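Side-chain contacts in sensory box/GGDEF family protein (Caulobacter crescentus, PDB 4YME), which probably makes cyclic di-GMP from GTP through this GGDEF domain, one part of a longer membrane protein that also carries PAS and EAL domains: residues A2-D5 against L10-R13; D25-S30 against V88-G93; G56-V61 against V114-Q119. All coordinates share one frame; numbering follows the deposited sequence.

Contact 1 (A2-D5 against L10-R13); sequences AEHD and LLNR
The amide of N12 reaches across to the backbone of A2. ND2 gives A2 O a bond of 2.9 Å, with an N-H...O angle of 179°. The acceptor lies in the amide plane of N12, but ND2 sits above the carbonyl plane of A2. A water 3.0 Å from N12 ND2 accepts a second bond and links weakly to H4 O. Two backbone bonds join the loop segments: D5 N to L10 O at 2.8 Å, and a weak one from N12 N to E3 O. L10 O also meets the imidazole of H4 at its edge, 3.6 Å from CD2. Chi1 of 60° puts the N12 amide between its backbone N and carbonyl carbon. There OD1 caps S15 N at the start of helix 13-30. With an alanine here, A2 O is likely to lose its straight donor and S15 N its cap. Further out, D5 and T8 are the first and last residues of a DxLT motif, a hallmark of GGDEF domains. D5 OD2 bonds T8 OG1 and pairs with R79. Held by A2 O, the water and S15 N, the amide probably cannot turn, and it ties the chain start to the helix N-terminus.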
loop_
_atom_site.group_PDB
_atom_site.type_symbol
_atom_site.label_atom_id
_atom_site.label_comp_id
_atom_site.label_asym_id
_atom_site.label_seq_id
_atom_site.Cartn_x
_atom_site.Cartn_y
_atom_site.Cartn_z
ATOM N N ALA A 2 4.451 -2.992 -18.925
ATOM C CA ALA A 2 5.212 -4.103 -18.263
ATOM C C ALA A 2 5.547 -3.813 -16.798
ATOM O O ALA A 2 5.633 -4.749 -15.988
ATOM C CB ALA A 2 6.515 -4.379 -19.025
ATOM N N GLU A 3 5.886 -2.569 -16.481
ATOM C CA GLU A 3 6.284 -2.260 -15.091
ATOM C C GLU A 3 5.277 -1.466 -14.338
ATOM O O GLU A 3 5.433 -1.321 -13.148
ATOM C CB GLU A 3 7.677 -1.607 -15.018
ATOM C CG GLU A 3 8.744 -2.661 -15.352
ATOM C CD GLU A 3 10.121 -2.123 -15.677
ATOM O OE1 GLU A 3 10.259 -0.931 -16.100
ATOM O OE2 GLU A 3 11.057 -2.938 -15.559
ATOM N N HIS A 4 4.215 -1.013 -14.999
ATOM C CA HIS A 4 3.151 -0.287 -14.316
ATOM C C HIS A 4 1.817 -0.982 -14.361
ATOM O O HIS A 4 1.467 -1.623 -15.315
ATOM C CB HIS A 4 2.955 1.084 -14.945
ATOM C CG HIS A 4 4.116 1.987 -14.703
ATOM N ND1 HIS A 4 4.983 2.355 -15.710
ATOM C CD2 HIS A 4 4.628 2.476 -13.549
ATOM C CE1 HIS A 4 5.941 3.108 -15.191
ATOM N NE2 HIS A 4 5.790 3.140 -13.873
ATOM N N ASP A 5 1.044 -0.772 -13.318
ATOM C CA ASP A 5 -0.355 -1.136 -13.284
ATOM C C ASP A 5 -1.054 -0.211 -14.255
ATOM O O ASP A 5 -1.049 1.019 -14.086
ATOM C CB ASP A 5 -0.928 -0.929 -11.883
ATOM C CG ASP A 5 -2.410 -1.221 -11.803
ATOM O OD1 ASP A 5 -2.827 -2.327 -12.216
ATOM O OD2 ASP A 5 -3.150 -0.337 -11.321
ATOM N N LEU A 10 0.601 3.062 -10.847
ATOM C CA LEU A 10 1.532 2.598 -9.809
ATOM C C LEU A 10 2.308 1.413 -10.362
ATOM O O LEU A 10 2.113 0.969 -11.476
ATOM C CB LEU A 10 0.748 2.109 -8.571
ATOM C CG LEU A 10 -0.091 3.186 -7.904
ATOM C CD1 LEU A 10 -0.843 2.638 -6.702
ATOM C CD2 LEU A 10 0.705 4.374 -7.523
ATOM N N LEU A 11 3.277 0.927 -9.580
ATOM C CA LEU A 11 3.936 -0.281 -9.947
ATOM C C LEU A 11 2.960 -1.451 -9.954
ATOM O O LEU A 11 1.901 -1.406 -9.319
ATOM C CB LEU A 11 5.113 -0.587 -8.997
ATOM C CG LEU A 11 6.243 0.415 -8.967
ATOM C CD1 LEU A 11 7.313 -0.086 -7.991
ATOM C CD2 LEU A 11 6.829 0.678 -10.331
ATOM N N ASN A 12 3.300 -2.491 -10.689
ATOM C CA ASN A 12 2.551 -3.731 -10.633
ATOM C C ASN A 12 3.286 -4.759 -9.753
ATOM O O ASN A 12 4.318 -4.472 -9.154
ATOM C CB ASN A 12 2.237 -4.240 -12.039
ATOM C CG ASN A 12 3.470 -4.517 -12.894
ATOM O OD1 ASN A 12 4.555 -4.741 -12.373
ATOM N ND2 ASN A 12 3.314 -4.435 -14.215
ATOM N N ARG A 13 2.699 -5.943 -9.599
ATOM C CA ARG A 13 3.315 -6.994 -8.774
ATOM C C ARG A 13 4.759 -7.288 -9.174
ATOM O O ARG A 13 5.626 -7.445 -8.271
ATOM C CB ARG A 13 2.489 -8.292 -8.887
ATOM C CG ARG A 13 3.004 -9.448 -8.013
ATOM C CD ARG A 13 2.145 -10.723 -8.232
ATOM N NE ARG A 13 0.754 -10.536 -7.808
ATOM C CZ ARG A 13 0.305 -10.627 -6.553
ATOM N NH1 ARG A 13 1.124 -10.873 -5.540
ATOM N NH2 ARG A 13 -0.990 -10.430 -6.311
HETATM O O HOH W 1 0.376 -4.723 -14.874
#

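Contact 2 (D25-S30 against V88-G93); sequences DRVEAS and VQIAGG
R26 reaches I90 because its chain is extended: CG lies anti to the backbone N (chi1 165°), and the run from CG to NE stays straight. I90 answers with CG2, which stands anti to its own backbone N, while CG1 is turned beside that N (chi1 -66°). The guanidinium of R26 therefore lies with one face over the CG2 methyl of I90, with CD1 on the same side. R26 NH2 is 3.9 Å from I90 CG2, and R26 NE is 4.1 Å from the same methyl. I90 CD1 approaches the same group near its rim, 4.3 Å above the plane. V27, one residue on, adds an apolar touch, with its CG1 4.3 Å from I90 CG2.

The contact joins the last turns of helix 13-30 to the end of strand 84-91. It belongs to the ferredoxin-like fold of the GGDEF domain, in which helices pack on an antiparallel sheet of order 2-3-1-4. V88 and I90 turn to the face that carries helix 13-30, where I90 also meets A23. Q89 and A91 turn to helix 95-109 on the other face. L34 of the neighbouring strand 33-41 touches both V27 and I90.

The charge of R26 is met by E32: NH2 forms a salt bridge with OE2, just beyond the helix. S30 OG bonds the other carboxylate oxygen, OE1. E32 thus has a partner on each oxygen, and the salt bridge probably steadies the guanidinium over the isoleucine. Within the last turn, S30 N bonds R26 O at 2.8 Å.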
loop_
_atom_site.group_PDB
_atom_site.type_symbol
_atom_site.label_atom_id
_atom_site.label_comp_id
_atom_site.label_asym_id
_atom_site.label_seq_id
_atom_site.Cartn_x
_atom_site.Cartn_y
_atom_site.Cartn_z
ATOM N N ASP A 25 18.855 -5.271 -0.625
ATOM C CA ASP A 25 20.306 -5.193 -0.761
ATOM C C ASP A 25 20.827 -3.788 -0.388
ATOM O O ASP A 25 21.878 -3.658 0.239
ATOM C CB ASP A 25 20.754 -5.527 -2.168
ATOM C CG ASP A 25 20.551 -6.999 -2.525
ATOM O OD1 ASP A 25 20.419 -7.817 -1.590
ATOM O OD2 ASP A 25 20.453 -7.257 -3.744
ATOM N N ARG A 26 20.103 -2.754 -0.800
ATOM C CA ARG A 26 20.459 -1.398 -0.451
ATOM C C ARG A 26 20.534 -1.163 1.069
ATOM O O ARG A 26 21.545 -0.663 1.587
ATOM C CB ARG A 26 19.532 -0.405 -1.147
ATOM C CG ARG A 26 19.603 0.984 -0.582
ATOM C CD ARG A 26 18.687 1.948 -1.283
ATOM N NE ARG A 26 18.508 3.153 -0.494
ATOM C CZ ARG A 26 18.021 4.284 -0.987
ATOM N NH1 ARG A 26 17.709 4.386 -2.286
ATOM N NH2 ARG A 26 17.898 5.324 -0.202
ATOM N N VAL A 27 19.502 -1.593 1.782
ATOM C CA VAL A 27 19.406 -1.245 3.176
ATOM C C VAL A 27 20.323 -2.165 4.006
ATOM O O VAL A 27 20.806 -1.763 5.049
ATOM C CB VAL A 27 17.963 -1.203 3.738
ATOM C CG1 VAL A 27 17.078 -0.305 2.914
ATOM C CG2 VAL A 27 17.319 -2.559 3.902
ATOM N N GLU A 28 20.551 -3.390 3.547
ATOM C CA GLU A 28 21.474 -4.284 4.251
ATOM C C GLU A 28 22.853 -3.608 4.308
ATOM O O GLU A 28 23.537 -3.673 5.355
ATOM C CB GLU A 28 21.473 -5.651 3.571
ATOM C CG GLU A 28 22.197 -6.756 4.310
ATOM C CD GLU A 28 21.839 -6.897 5.765
ATOM O OE1 GLU A 28 20.656 -6.887 6.189
ATOM O OE2 GLU A 28 22.787 -7.107 6.520
ATOM N N ALA A 29 23.240 -2.920 3.219
ATOM C CA ALA A 29 24.514 -2.182 3.154
ATOM C C ALA A 29 24.468 -0.830 3.827
ATOM O O ALA A 29 25.483 -0.392 4.416
ATOM C CB ALA A 29 24.954 -2.025 1.739
ATOM N N SER A 30 23.387 -0.071 3.657
ATOM C CA SER A 30 23.320 1.299 4.115
ATOM C C SER A 30 22.919 1.452 5.558
ATOM O O SER A 30 23.215 2.468 6.162
ATOM C CB SER A 30 22.301 2.084 3.229
ATOM O OG SER A 30 20.976 1.701 3.608
ATOM N N VAL A 88 6.216 0.478 -0.124
ATOM C CA VAL A 88 7.521 0.160 0.424
ATOM C C VAL A 88 8.203 1.428 0.857
ATOM O O VAL A 88 8.412 2.330 0.056
ATOM C CB VAL A 88 8.382 -0.643 -0.581
ATOM C CG1 VAL A 88 9.771 -0.883 -0.002
ATOM C CG2 VAL A 88 7.708 -1.920 -1.018
ATOM N N GLN A 89 8.527 1.486 2.155
ATOM C CA GLN A 89 9.151 2.661 2.758
ATOM C C GLN A 89 10.628 2.373 3.010
ATOM O O GLN A 89 10.978 1.429 3.688
ATOM C CB GLN A 89 8.494 2.939 4.108
ATOM C CG GLN A 89 9.095 4.168 4.748
ATOM C CD GLN A 89 8.708 4.268 6.231
ATOM O OE1 GLN A 89 8.775 3.272 6.988
ATOM N NE2 GLN A 89 8.327 5.437 6.626
ATOM N N ILE A 90 11.480 3.231 2.436
ATOM C CA ILE A 90 12.894 3.287 2.782
ATOM C C ILE A 90 13.126 4.600 3.511
ATOM O O ILE A 90 12.843 5.667 2.993
ATOM C CB ILE A 90 13.784 3.220 1.545
ATOM C CG1 ILE A 90 13.671 1.883 0.837
ATOM C CG2 ILE A 90 15.248 3.413 1.949
ATOM C CD1 ILE A 90 14.321 1.777 -0.551
ATOM N N ALA A 91 13.685 4.500 4.708
ATOM C CA ALA A 91 13.794 5.685 5.575
ATOM C C ALA A 91 14.931 5.514 6.564
ATOM O O ALA A 91 15.726 4.619 6.423
ATOM C CB ALA A 91 12.487 5.910 6.298
ATOM N N GLY A 92 14.999 6.402 7.561
ATOM C CA GLY A 92 16.073 6.359 8.593
ATOM C C GLY A 92 15.605 5.901 9.958
ATOM O O GLY A 92 14.593 5.190 10.090
ATOM N N GLY A 93 16.406 6.250 10.966
ATOM C CA GLY A 93 15.985 6.282 12.371
ATOM C C GLY A 93 15.359 5.041 13.000
ATOM O O GLY A 93 15.719 3.907 12.671
#

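Contact 3 (G56-V61 against V114-Q119); sequences GDALLV and VPFDGQ
L59 and V114 make the tight, buried part of this contact. L59 CD2 comes to 3.3 Å from V114 CG1, closer than usual for two methyls. V114 has two conformers, so this shortness is doubtful, though the pairing of the two side chains is clear. L59 starts off beside the other segment, and its outer branch swings in to meet the valine.

The second pair lies nearer the surface. A58 CB sits 3.6 Å from F116 CD1 and 4.1 Å from F116 CE1, so the methyl meets the ring obliquely, at its CD1-CE1 bond. F116 CB points toward the helix, and CG, anti to the backbone N (chi1 -180°), carries the ring up to A58. D117 CB lies over one face of the same ring, near the rim.

Beyond F116 the segment leaves the helix. D117 and G118 form the exposed middle of a type I' turn, both with positive phi. The turn is closed by F116 N to Q119 O and Q119 N to F116 O, each 2.8 Å. It makes a tight two-residue beta hairpin that joins strands 114-116 and 119-121.

This small hairpin lies against helix 53-70, apart from the four-stranded sheet. L121 of its second strand touches L59, V114 and F116. M123 packs on L59 and V114, and L54 and A55 of the same helix also meet the phenylalanine. A47 of helix 44-51 reaches L59.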
loop_
_atom_site.group_PDB
_atom_site.type_symbol
_atom_site.label_atom_id
_atom_site.label_comp_id
_atom_site.label_asym_id
_atom_site.label_seq_id
_atom_site.Cartn_x
_atom_site.Cartn_y
_atom_site.Cartn_z
ATOM N N GLY A 56 -15.948 1.229 -8.307
ATOM C CA GLY A 56 -14.750 0.638 -7.668
ATOM C C GLY A 56 -13.488 1.112 -8.367
ATOM O O GLY A 56 -12.489 1.465 -7.695
ATOM N N ASP A 57 -13.512 1.225 -9.683
ATOM C CA ASP A 57 -12.346 1.755 -10.417
ATOM C C ASP A 57 -11.971 3.172 -10.010
ATOM O O ASP A 57 -10.792 3.499 -9.871
ATOM C CB ASP A 57 -12.540 1.629 -11.934
ATOM C CG ASP A 57 -12.497 0.211 -12.411
ATOM O OD1 ASP A 57 -12.244 -0.746 -11.633
ATOM O OD2 ASP A 57 -12.769 0.037 -13.640
ATOM N N ALA A 58 -12.967 4.012 -9.799
ATOM C CA ALA A 58 -12.770 5.379 -9.390
ATOM C C ALA A 58 -12.063 5.365 -8.016
ATOM O O ALA A 58 -11.201 6.206 -7.792
ATOM C CB ALA A 58 -14.146 6.093 -9.294
ATOM N N LEU A 59 -12.444 4.425 -7.144
ATOM C CA LEU A 59 -11.786 4.299 -5.835
ATOM C C LEU A 59 -10.325 3.997 -6.025
ATOM O O LEU A 59 -9.473 4.548 -5.312
ATOM C CB LEU A 59 -12.392 3.227 -4.903
ATOM C CG LEU A 59 -13.819 3.441 -4.401
ATOM C CD1 LEU A 59 -14.221 2.261 -3.538
ATOM C CD2 LEU A 59 -13.990 4.701 -3.664
ATOM N N LEU A 60 -10.063 3.061 -6.944
ATOM C CA LEU A 60 -8.656 2.646 -7.182
ATOM C C LEU A 60 -7.811 3.783 -7.709
ATOM O O LEU A 60 -6.678 3.998 -7.282
ATOM C CB LEU A 60 -8.577 1.394 -8.043
ATOM C CG LEU A 60 -9.371 0.178 -7.527
ATOM C CD1 LEU A 60 -9.280 -0.973 -8.487
ATOM C CD2 LEU A 60 -8.878 -0.226 -6.153
ATOM N N VAL A 61 -8.352 4.527 -8.663
ATOM C CA VAL A 61 -7.658 5.648 -9.299
ATOM C C VAL A 61 -7.383 6.746 -8.300
ATOM O O VAL A 61 -6.285 7.294 -8.240
ATOM C CB VAL A 61 -8.500 6.162 -10.495
ATOM C CG1 VAL A 61 -8.022 7.497 -10.958
ATOM C CG2 VAL A 61 -8.375 5.104 -11.626
ATOM N N VAL A 114 -14.603 9.815 -2.136
ATOM C CA VAL A 114 -14.258 10.244 -3.500
ATOM C C VAL A 114 -15.488 10.535 -4.297
ATOM O O VAL A 114 -16.438 9.783 -4.295
ATOM C CB VAL A 114 -13.351 9.250 -4.222
ATOM C CG1 VAL A 114 -13.961 7.971 -4.389
ATOM C CG2 VAL A 114 -12.910 9.805 -5.616
ATOM N N PRO A 115 -15.471 11.695 -5.009
ATOM C CA PRO A 115 -16.643 11.985 -5.834
ATOM C C PRO A 115 -16.741 11.048 -7.019
ATOM O O PRO A 115 -15.723 10.698 -7.597
ATOM C CB PRO A 115 -16.429 13.430 -6.327
ATOM C CG PRO A 115 -15.121 13.836 -5.867
ATOM C CD PRO A 115 -14.467 12.770 -5.084
ATOM N N PHE A 116 -17.949 10.624 -7.323
ATOM C CA PHE A 116 -18.226 9.764 -8.460
ATOM C C PHE A 116 -19.644 9.981 -8.955
ATOM O O PHE A 116 -20.577 9.739 -8.209
ATOM C CB PHE A 116 -18.082 8.317 -8.060
ATOM C CG PHE A 116 -18.340 7.352 -9.171
ATOM C CD1 PHE A 116 -17.439 7.222 -10.210
ATOM C CD2 PHE A 116 -19.490 6.606 -9.194
ATOM C CE1 PHE A 116 -17.687 6.339 -11.245
ATOM C CE2 PHE A 116 -19.743 5.738 -10.197
ATOM C CZ PHE A 116 -18.843 5.613 -11.249
ATOM N N ASP A 117 -19.788 10.387 -10.228
ATOM C CA ASP A 117 -21.119 10.387 -10.916
ATOM C C ASP A 117 -22.140 11.208 -10.094
ATOM O O ASP A 117 -23.275 10.764 -9.835
ATOM C CB ASP A 117 -21.580 8.920 -11.139
ATOM C CG ASP A 117 -22.842 8.780 -12.032
ATOM O OD1 ASP A 117 -23.058 9.610 -12.946
ATOM O OD2 ASP A 117 -23.624 7.820 -11.801
ATOM N N GLY A 118 -21.676 12.364 -9.614
ATOM C CA GLY A 118 -22.470 13.225 -8.732
ATOM C C GLY A 118 -22.815 12.708 -7.339
ATOM O O GLY A 118 -23.655 13.295 -6.668
ATOM N N GLN A 119 -22.194 11.603 -6.910
ATOM C CA GLN A 119 -22.321 11.095 -5.550
ATOM C C GLN A 119 -20.913 11.064 -4.925
ATOM O O GLN A 119 -19.918 11.471 -5.540
ATOM C CB GLN A 119 -22.915 9.687 -5.547
ATOM C CG GLN A 119 -24.229 9.536 -6.341
ATOM C CD GLN A 119 -24.317 8.221 -7.113
ATOM O OE1 GLN A 119 -23.288 7.628 -7.507
ATOM N NE2 GLN A 119 -25.551 7.761 -7.347
#

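All three contacts lie in one GGDEF domain. Contact 1 closes first along the chain. The segments of contacts 2 and 3 then alternate: 25-30, 56-61, 88-93, 114-119. Helix 13-30 begins at contact 1 and ends at contact 2, whose centres are about 22 Å apart. Helix 53-70 carries contact 3 and also touches L10 of contact 1; these centres are about 21 Å apart. Contacts 2 and 3 are farthest apart, about 35 Å between centres, on opposite sides of the chain's centre. L11 of contact 1 bonds to strand 76-81, which pairs with strand 84-91 of contact 2. The GGDEF signature lies at the turn between these two strands.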